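Local coordinates for N-terminal acetyltransferase-like protein (PDB 5NNP) that probably serves as the auxiliary TPR-type subunit of an N-terminal acetyltransferase A complex, a helical scaffold for its partner chains, at residues 671-676 with 697-702; 679-684 with 713-718. One frame throughout, in Å; residues are numbered along the deposited sequence.

Contact 1 (671-676 with 697-702); sequences KNIDGQ and KAASAI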
ATOM      1  N   LYS A 671     -10.721  11.844 -10.141  1.00 56.24           N
ATOM      2  CA  LYS A 671     -11.932  12.221  -9.409  1.00 57.66           C
ATOM      3  C   LYS A 671     -11.656  13.249  -8.317  1.00 57.64           C
ATOM      4  O   LYS A 671     -12.543  13.610  -7.545  1.00 57.73           O
ATOM      5  CB  LYS A 671     -12.593  10.996  -8.786  1.00 63.25           C
ATOM      6  CG  LYS A 671     -12.923   9.895  -9.767  1.00 69.66           C
ATOM      7  CD  LYS A 671     -14.016   9.001  -9.217  1.00 72.60           C
ATOM      8  CE  LYS A 671     -14.052   7.674  -9.937  1.00 78.17           C
ATOM      9  NZ  LYS A 671     -12.891   6.837  -9.531  1.00 84.01           N
ATOM     10  N   ASN A 672     -10.422  13.723  -8.266  1.00 54.89           N
ATOM     11  CA  ASN A 672     -10.011  14.649  -7.234  1.00 49.29           C
ATOM     12  C   ASN A 672      -9.913  16.083  -7.775  1.00 54.96           C
ATOM     13  O   ASN A 672      -8.995  16.402  -8.528  1.00 59.57           O
ATOM     14  CB  ASN A 672      -8.683  14.180  -6.661  1.00 48.85           C
ATOM     15  CG  ASN A 672      -8.379  14.793  -5.334  1.00 57.21           C
ATOM     16  OD1 ASN A 672      -8.660  15.969  -5.102  1.00 67.29           O
ATOM     17  ND2 ASN A 672      -7.796  14.003  -4.445  1.00 55.75           N
ATOM     18  N   ILE A 673     -10.859  16.940  -7.387  1.00 57.07           N
ATOM     19  CA  ILE A 673     -10.978  18.288  -7.956  1.00 55.00           C
ATOM     20  C   ILE A 673      -9.752  19.169  -7.766  1.00 57.31           C
ATOM     21  O   ILE A 673      -9.428  19.963  -8.644  1.00 58.51           O
ATOM     22  CB  ILE A 673     -12.169  19.057  -7.372  1.00 63.22           C
ATOM     23  CG1 ILE A 673     -13.457  18.266  -7.508  1.00 72.29           C
ATOM     24  CG2 ILE A 673     -12.394  20.376  -8.136  1.00 61.17           C
ATOM     25  CD1 ILE A 673     -14.669  19.185  -7.754  1.00 72.83           C
ATOM     26  N   ASP A 674      -9.084  19.041  -6.621  1.00 60.69           N
ATOM     27  CA  ASP A 674      -7.897  19.842  -6.336  1.00 57.85           C
ATOM     28  C   ASP A 674      -6.865  19.659  -7.431  1.00 55.15           C
ATOM     29  O   ASP A 674      -6.231  20.632  -7.864  1.00 48.51           O
ATOM     30  CB  ASP A 674      -7.289  19.467  -4.983  1.00 62.97           C
ATOM     31  CG  ASP A 674      -8.167  19.856  -3.811  1.00 72.12           C
ATOM     32  OD1 ASP A 674      -8.953  20.817  -3.934  1.00 74.53           O
ATOM     33  OD2 ASP A 674      -8.067  19.194  -2.758  1.00 79.51           O
ATOM     34  N   GLY A 675      -6.710  18.405  -7.865  1.00 49.85           N
ATOM     35  CA  GLY A 675      -5.838  18.055  -8.969  1.00 37.29           C
ATOM     36  C   GLY A 675      -6.263  18.695 -10.279  1.00 52.30           C
ATOM     37  O   GLY A 675      -5.430  19.245 -10.993  1.00 52.08           O
ATOM     38  N   GLN A 676      -7.558  18.635 -10.586  1.00 48.24           N
ATOM     39  CA  GLN A 676      -8.118  19.249 -11.797  1.00 50.76           C
ATOM     40  C   GLN A 676      -7.973  20.774 -11.828  1.00 46.78           C
ATOM     41  O   GLN A 676      -7.686  21.374 -12.873  1.00 44.94           O
ATOM     42  CB  GLN A 676      -9.592  18.872 -11.936  1.00 48.11           C
ATOM     43  CG  GLN A 676      -9.810  17.374 -12.091  1.00 46.28           C
ATOM     44  CD  GLN A 676      -9.193  16.854 -13.367  1.00 49.04           C
ATOM     45  OE1 GLN A 676      -8.686  17.636 -14.170  1.00 53.54           O
ATOM     46  NE2 GLN A 676      -9.234  15.532 -13.568  1.00 42.40           N
ATOM     47  N   LYS A 697     -13.537  20.764 -17.517  1.00 62.77           N
ATOM     48  CA  LYS A 697     -14.714  19.899 -17.671  1.00 60.34           C
ATOM     49  C   LYS A 697     -14.745  18.779 -16.627  1.00 58.50           C
ATOM     50  O   LYS A 697     -15.816  18.356 -16.207  1.00 63.99           O
ATOM     51  CB  LYS A 697     -14.778  19.290 -19.079  1.00 57.50           C
ATOM     52  CG  LYS A 697     -14.974  20.314 -20.201  1.00 68.72           C
ATOM     53  CD  LYS A 697     -15.509  19.687 -21.497  1.00 65.83           C
ATOM     54  CE  LYS A 697     -16.959  19.266 -21.344  1.00 67.13           C
ATOM     55  NZ  LYS A 697     -17.498  18.644 -22.576  1.00 70.42           N
ATOM     56  N   ALA A 698     -13.578  18.294 -16.213  1.00 54.44           N
ATOM     57  CA  ALA A 698     -13.516  17.275 -15.157  1.00 57.81           C
ATOM     58  C   ALA A 698     -13.926  17.857 -13.798  1.00 60.80           C
ATOM     59  O   ALA A 698     -14.833  17.353 -13.129  1.00 56.80           O
ATOM     60  CB  ALA A 698     -12.114  16.667 -15.077  1.00 43.09           C
ATOM     61  N   ALA A 699     -13.245  18.926 -13.403  1.00 60.48           N
ATOM     62  CA  ALA A 699     -13.518  19.600 -12.149  1.00 59.69           C
ATOM     63  C   ALA A 699     -14.982  20.020 -12.057  1.00 65.87           C
ATOM     64  O   ALA A 699     -15.598  19.953 -10.993  1.00 62.66           O
ATOM     65  CB  ALA A 699     -12.610  20.802 -11.997  1.00 55.53           C
ATOM     66  N   SER A 700     -15.546  20.452 -13.176  1.00 70.39           N
ATOM     67  CA  SER A 700     -16.921  20.940 -13.163  1.00 74.23           C
ATOM     68  C   SER A 700     -17.890  19.770 -13.044  1.00 69.34           C
ATOM     69  O   SER A 700     -18.977  19.900 -12.483  1.00 71.38           O
ATOM     70  CB  SER A 700     -17.231  21.764 -14.415  1.00 69.46           C
ATOM     71  OG  SER A 700     -18.576  22.208 -14.396  1.00 73.80           O
ATOM     72  N   ALA A 701     -17.488  18.621 -13.568  1.00 62.54           N
ATOM     73  CA  ALA A 701     -18.329  17.444 -13.469  1.00 58.08           C
ATOM     74  C   ALA A 701     -18.370  16.966 -12.027  1.00 66.22           C
ATOM     75  O   ALA A 701     -19.328  16.326 -11.614  1.00 72.86           O
ATOM     76  CB  ALA A 701     -17.833  16.355 -14.385  1.00 49.19           C
ATOM     77  N   ILE A 702     -17.332  17.289 -11.260  1.00 66.86           N
ATOM     78  CA  ILE A 702     -17.278  16.909  -9.849  1.00 63.53           C
ATOM     79  C   ILE A 702     -18.042  17.892  -8.945  1.00 71.97           C
ATOM     80  O   ILE A 702     -18.796  17.480  -8.066  1.00 66.53           O
ATOM     81  CB  ILE A 702     -15.829  16.801  -9.359  1.00 56.10           C
ATOM     82  CG1 ILE A 702     -15.021  15.902 -10.305  1.00 56.31           C
ATOM     83  CG2 ILE A 702     -15.789  16.281  -7.926  1.00 44.41           C
ATOM     84  CD1 ILE A 702     -13.556  15.710  -9.899  1.00 48.14           C
TER
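Gln676 meets Ala698 and Ala699 with nearly its whole length, and no hydrogen bond joins the two segments. Its CB lies 3.6 Å from Ala699 CB, methylene against methyl. With chi1 at -62° CG turns opposite the carbonyl carbon, and it passes 3.8 Å from Ala698 CB. A bend at chi2 (-64°) turns the amide so that one face lies against Ala698 CB: CD and NE2 of Gln676 are each 3.4 Å from that methyl, and OE1 only slightly farther. The amide nitrogen finds its partner outside the two segments: NE2 donates to the carbonyl oxygen of Pro670, just before residues 671-676. That bond fixes the amide at its nitrogen end and ties the helix to the loop leading into it.

One turn earlier, Ile673 adds an aliphatic branch to the same face. Its CG2 is 3.9 Å from Ala699 CB, while CG1 and CD1 point at Ile702, tip to tip; the modelled separations there are too short to be trusted in detail. Ile702 CD1 reaches back over the chain to the carbonyl of Lys671, 3.3 Å from its O. The turn ends at Asn672, the N-cap of helix 673-685, whose OD1 accepts a weak capping bond from Asp674 N.

The two helices run in opposite senses, the beginning of helix 673-685 against the end of helix 689-702. They thus form a helical hairpin, consistent with the TPR-like family. Helix 554-572 touches the capping turn through Phe557 and Leu561, whereas on helix 689-702 Lys697 makes a salt bridge with Glu738 of helix 729-739.

Contact 2 (679-684 with 713-718); sequences GFEVYI and AAKLRK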
ATOM      1  N   GLY A 679      -4.284  21.382 -12.403  1.00 42.59           N
ATOM      2  CA  GLY A 679      -4.008  21.109 -13.798  1.00 45.49           C
ATOM      3  C   GLY A 679      -4.407  22.282 -14.686  1.00 53.70           C
ATOM      4  O   GLY A 679      -3.659  22.689 -15.585  1.00 49.05           O
ATOM      5  N   PHE A 680      -5.590  22.833 -14.437  1.00 51.44           N
ATOM      6  CA  PHE A 680      -6.059  23.954 -15.230  1.00 53.82           C
ATOM      7  C   PHE A 680      -5.067  25.120 -15.187  1.00 56.79           C
ATOM      8  O   PHE A 680      -4.673  25.657 -16.228  1.00 62.74           O
ATOM      9  CB  PHE A 680      -7.427  24.418 -14.747  1.00 57.96           C
ATOM     10  CG  PHE A 680      -7.979  25.561 -15.544  1.00 57.16           C
ATOM     11  CD1 PHE A 680      -7.626  26.865 -15.241  1.00 59.48           C
ATOM     12  CD2 PHE A 680      -8.834  25.334 -16.607  1.00 54.72           C
ATOM     13  CE1 PHE A 680      -8.117  27.921 -15.976  1.00 58.75           C
ATOM     14  CE2 PHE A 680      -9.331  26.386 -17.341  1.00 64.35           C
ATOM     15  CZ  PHE A 680      -8.971  27.682 -17.026  1.00 61.20           C
ATOM     16  N   GLU A 681      -4.653  25.489 -13.979  1.00 53.43           N
ATOM     17  CA  GLU A 681      -3.673  26.555 -13.790  1.00 54.85           C
ATOM     18  C   GLU A 681      -2.363  26.314 -14.553  1.00 52.78           C
ATOM     19  O   GLU A 681      -1.796  27.252 -15.122  1.00 58.40           O
ATOM     20  CB  GLU A 681      -3.381  26.736 -12.299  1.00 54.68           C
ATOM     21  CG  GLU A 681      -4.611  27.024 -11.473  1.00 52.14           C
ATOM     22  CD  GLU A 681      -5.292  28.306 -11.879  1.00 64.39           C
ATOM     23  OE1 GLU A 681      -4.634  29.153 -12.517  1.00 69.25           O
ATOM     24  OE2 GLU A 681      -6.487  28.464 -11.559  1.00 67.58           O
ATOM     25  N   VAL A 682      -1.889  25.065 -14.568  1.00 49.46           N
ATOM     26  CA  VAL A 682      -0.669  24.698 -15.298  1.00 48.36           C
ATOM     27  C   VAL A 682      -0.810  24.814 -16.814  1.00 64.12           C
ATOM     28  O   VAL A 682       0.085  25.342 -17.479  1.00 70.34           O
ATOM     29  CB  VAL A 682      -0.225  23.259 -14.984  1.00 57.03           C
ATOM     30  CG1 VAL A 682       0.849  22.795 -15.972  1.00 47.25           C
ATOM     31  CG2 VAL A 682       0.266  23.146 -13.545  1.00 52.77           C
ATOM     32  N   TYR A 683      -1.929  24.340 -17.359  1.00 57.85           N
ATOM     33  CA  TYR A 683      -2.121  24.326 -18.813  1.00 59.92           C
ATOM     34  C   TYR A 683      -2.429  25.682 -19.462  1.00 64.81           C
ATOM     35  O   TYR A 683      -2.003  25.923 -20.596  1.00 67.99           O
ATOM     36  CB  TYR A 683      -3.223  23.338 -19.185  1.00 58.09           C
ATOM     37  CG  TYR A 683      -2.803  21.898 -19.024  1.00 56.16           C
ATOM     38  CD1 TYR A 683      -1.590  21.452 -19.522  1.00 59.47           C
ATOM     39  CD2 TYR A 683      -3.613  20.988 -18.363  1.00 47.82           C
ATOM     40  CE1 TYR A 683      -1.201  20.137 -19.379  1.00 57.18           C
ATOM     41  CE2 TYR A 683      -3.232  19.676 -18.216  1.00 53.42           C
ATOM     42  CZ  TYR A 683      -2.024  19.255 -18.725  1.00 54.91           C
ATOM     43  OH  TYR A 683      -1.641  17.946 -18.579  1.00 51.31           O
ATOM     44  N   ILE A 684      -3.162  26.567 -18.789  1.00 64.14           N
ATOM     45  CA  ILE A 684      -3.379  27.890 -19.390  1.00 76.58           C
ATOM     46  C   ILE A 684      -2.048  28.620 -19.531  1.00 78.58           C
ATOM     47  O   ILE A 684      -1.806  29.313 -20.524  1.00 79.38           O
ATOM     48  CB  ILE A 684      -4.348  28.778 -18.586  1.00 73.94           C
ATOM     49  CG1 ILE A 684      -4.058  28.672 -17.097  1.00 70.98           C
ATOM     50  CG2 ILE A 684      -5.784  28.396 -18.873  1.00 80.09           C
ATOM     51  CD1 ILE A 684      -5.113  29.306 -16.248  1.00 71.50           C
ATOM     52  N   ALA A 713     -13.460  28.959 -15.210  1.00 74.21           N
ATOM     53  CA  ALA A 713     -14.362  28.930 -16.362  1.00 72.67           C
ATOM     54  C   ALA A 713     -14.452  30.316 -17.004  1.00 79.47           C
ATOM     55  O   ALA A 713     -14.356  30.468 -18.226  1.00 82.71           O
ATOM     56  CB  ALA A 713     -15.746  28.442 -15.946  1.00 67.68           C
ATOM     57  N   ALA A 714     -14.621  31.328 -16.162  1.00 78.24           N
ATOM     58  CA  ALA A 714     -14.693  32.698 -16.635  1.00 76.19           C
ATOM     59  C   ALA A 714     -13.341  33.184 -17.151  1.00 76.07           C
ATOM     60  O   ALA A 714     -13.276  33.950 -18.111  1.00 80.79           O
ATOM     61  CB  ALA A 714     -15.199  33.610 -15.524  1.00 78.34           C
ATOM     62  N   LYS A 715     -12.263  32.749 -16.509  1.00 75.58           N
ATOM     63  CA  LYS A 715     -10.922  33.185 -16.900  1.00 80.09           C
ATOM     64  C   LYS A 715     -10.546  32.602 -18.263  1.00 82.56           C
ATOM     65  O   LYS A 715      -9.862  33.242 -19.062  1.00 82.43           O
ATOM     66  CB  LYS A 715      -9.892  32.781 -15.832  1.00 74.36           C
ATOM     67  CG  LYS A 715      -8.505  33.406 -15.997  1.00 78.65           C
ATOM     68  CD  LYS A 715      -7.676  33.269 -14.711  1.00 85.82           C
ATOM     69  CE  LYS A 715      -7.519  31.801 -14.280  1.00 83.08           C
ATOM     70  NZ  LYS A 715      -6.790  31.605 -12.981  1.00 79.23           N
ATOM     71  N   LEU A 716     -11.013  31.388 -18.527  1.00 77.84           N
ATOM     72  CA  LEU A 716     -10.697  30.707 -19.775  1.00 81.34           C
ATOM     73  C   LEU A 716     -11.359  31.395 -20.956  1.00 83.54           C
ATOM     74  O   LEU A 716     -10.734  31.630 -21.988  1.00 86.61           O
ATOM     75  CB  LEU A 716     -11.143  29.245 -19.709  1.00 77.39           C
ATOM     76  CG  LEU A 716     -10.654  28.261 -20.770  1.00 74.43           C
ATOM     77  CD1 LEU A 716      -9.160  27.983 -20.628  1.00 67.80           C
ATOM     78  CD2 LEU A 716     -11.450  26.971 -20.656  1.00 75.55           C
ATOM     79  N   ARG A 717     -12.633  31.718 -20.796  1.00 80.97           N
ATOM     80  CA  ARG A 717     -13.401  32.289 -21.887  1.00 89.34           C
ATOM     81  C   ARG A 717     -12.800  33.587 -22.433  1.00 91.90           C
ATOM     82  O   ARG A 717     -12.879  33.849 -23.633  1.00 93.13           O
ATOM     83  CB  ARG A 717     -14.841  32.522 -21.441  1.00 92.18           C
ATOM     84  CG  ARG A 717     -15.642  31.240 -21.265  1.00 91.27           C
ATOM     85  CD  ARG A 717     -17.127  31.543 -21.327  1.00 95.59           C
ATOM     86  NE  ARG A 717     -17.924  30.380 -21.702  1.00 98.53           N
ATOM     87  CZ  ARG A 717     -18.387  29.486 -20.836  1.00 98.05           C
ATOM     88  NH1 ARG A 717     -18.127  29.621 -19.539  1.00 94.47           N
ATOM     89  NH2 ARG A 717     -19.111  28.460 -21.268  1.00 97.06           N
ATOM     90  N   LYS A 718     -12.198  34.390 -21.560  1.00 93.89           N
ATOM     91  CA  LYS A 718     -11.518  35.610 -21.994  1.00 98.38           C
ATOM     92  C   LYS A 718     -10.324  35.285 -22.899  1.00 97.79           C
ATOM     93  O   LYS A 718     -10.141  35.906 -23.951  1.00104.37           O
ATOM     94  CB  LYS A 718     -11.054  36.440 -20.788  1.00 98.50           C
ATOM     95  CG  LYS A 718     -10.225  37.673 -21.162  1.00101.53           C
ATOM     96  CD  LYS A 718      -9.702  38.410 -19.935  1.00103.35           C
ATOM     97  CE  LYS A 718      -8.799  39.568 -20.337  1.00105.79           C
ATOM     98  NZ  LYS A 718      -9.452  40.470 -21.325  1.00109.39           N
TER
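Glu681 and Lys715 form a salt bridge across the contact, with NZ of Lys715 3.3 Å from OE1 and 3.5 Å from OE2 of Glu681. Both hydrogen bonds are weak, so the ammonium straddles the carboxylate without a close grip on either oxygen. The strongest polar partner of the carboxylate is Gln712, whose NE2 donates to OE2; Arg685 NH1 also makes a salt bridge with OE1. Although CB of Glu681 starts away from the other helix, the bend at chi2 (-62°) brings the acid round to meet Lys715 at about a right angle.

Inward from the charges, Lys715 CE is 4.0 Å from Ile684 CD1 and also sits near the plane of the Phe680 ring, at its edge. Leu716 packs on the same ring: its CB lies in the ring plane, 3.8 Å from Phe680 CZ, and its CD1 approaches CZ obliquely at 3.6 Å. Ile684 CG2 completes the group, 3.8 Å from Leu716 CD1.

The segment axes stay 11.9 Å apart at 14°, nearly parallel, too distant for backbones to touch, so long side chains span the gap. Leu696 of helix 689-702 touches both Phe680 and Leu716, as expected for alternate helices of a TPR-like stack. The chemistry implies an apolar seam with a shared ionic edge, in which neighbouring cations would probably keep the buried Glu681 ionised.

How the contacts relate
Both contacts draw on helix 673-685, contact 1 at its start and contact 2 farther along, with centres about 13 Å apart. Their partners, helices 689-702 and 707-723, follow each other in the chain, so the segments alternate along the sequence and three successive helices are joined. Contact 1 is a close, only partly buried pairing of adjacent antiparallel helices: CA atoms come to 5.1 Å at Ile673 and Ala699, consistent with the small side chain of Ala699. Contact 2 is buried, yet its nearest CA atoms, those of Ile684 and Leu716, are 7.9 Å apart. It bridges this wider gap with an aromatic ring, branched side chains and a salt bridge, whereas contact 1 sets isoleucine and glutamine chains against two alanines with no hydrogen bond across.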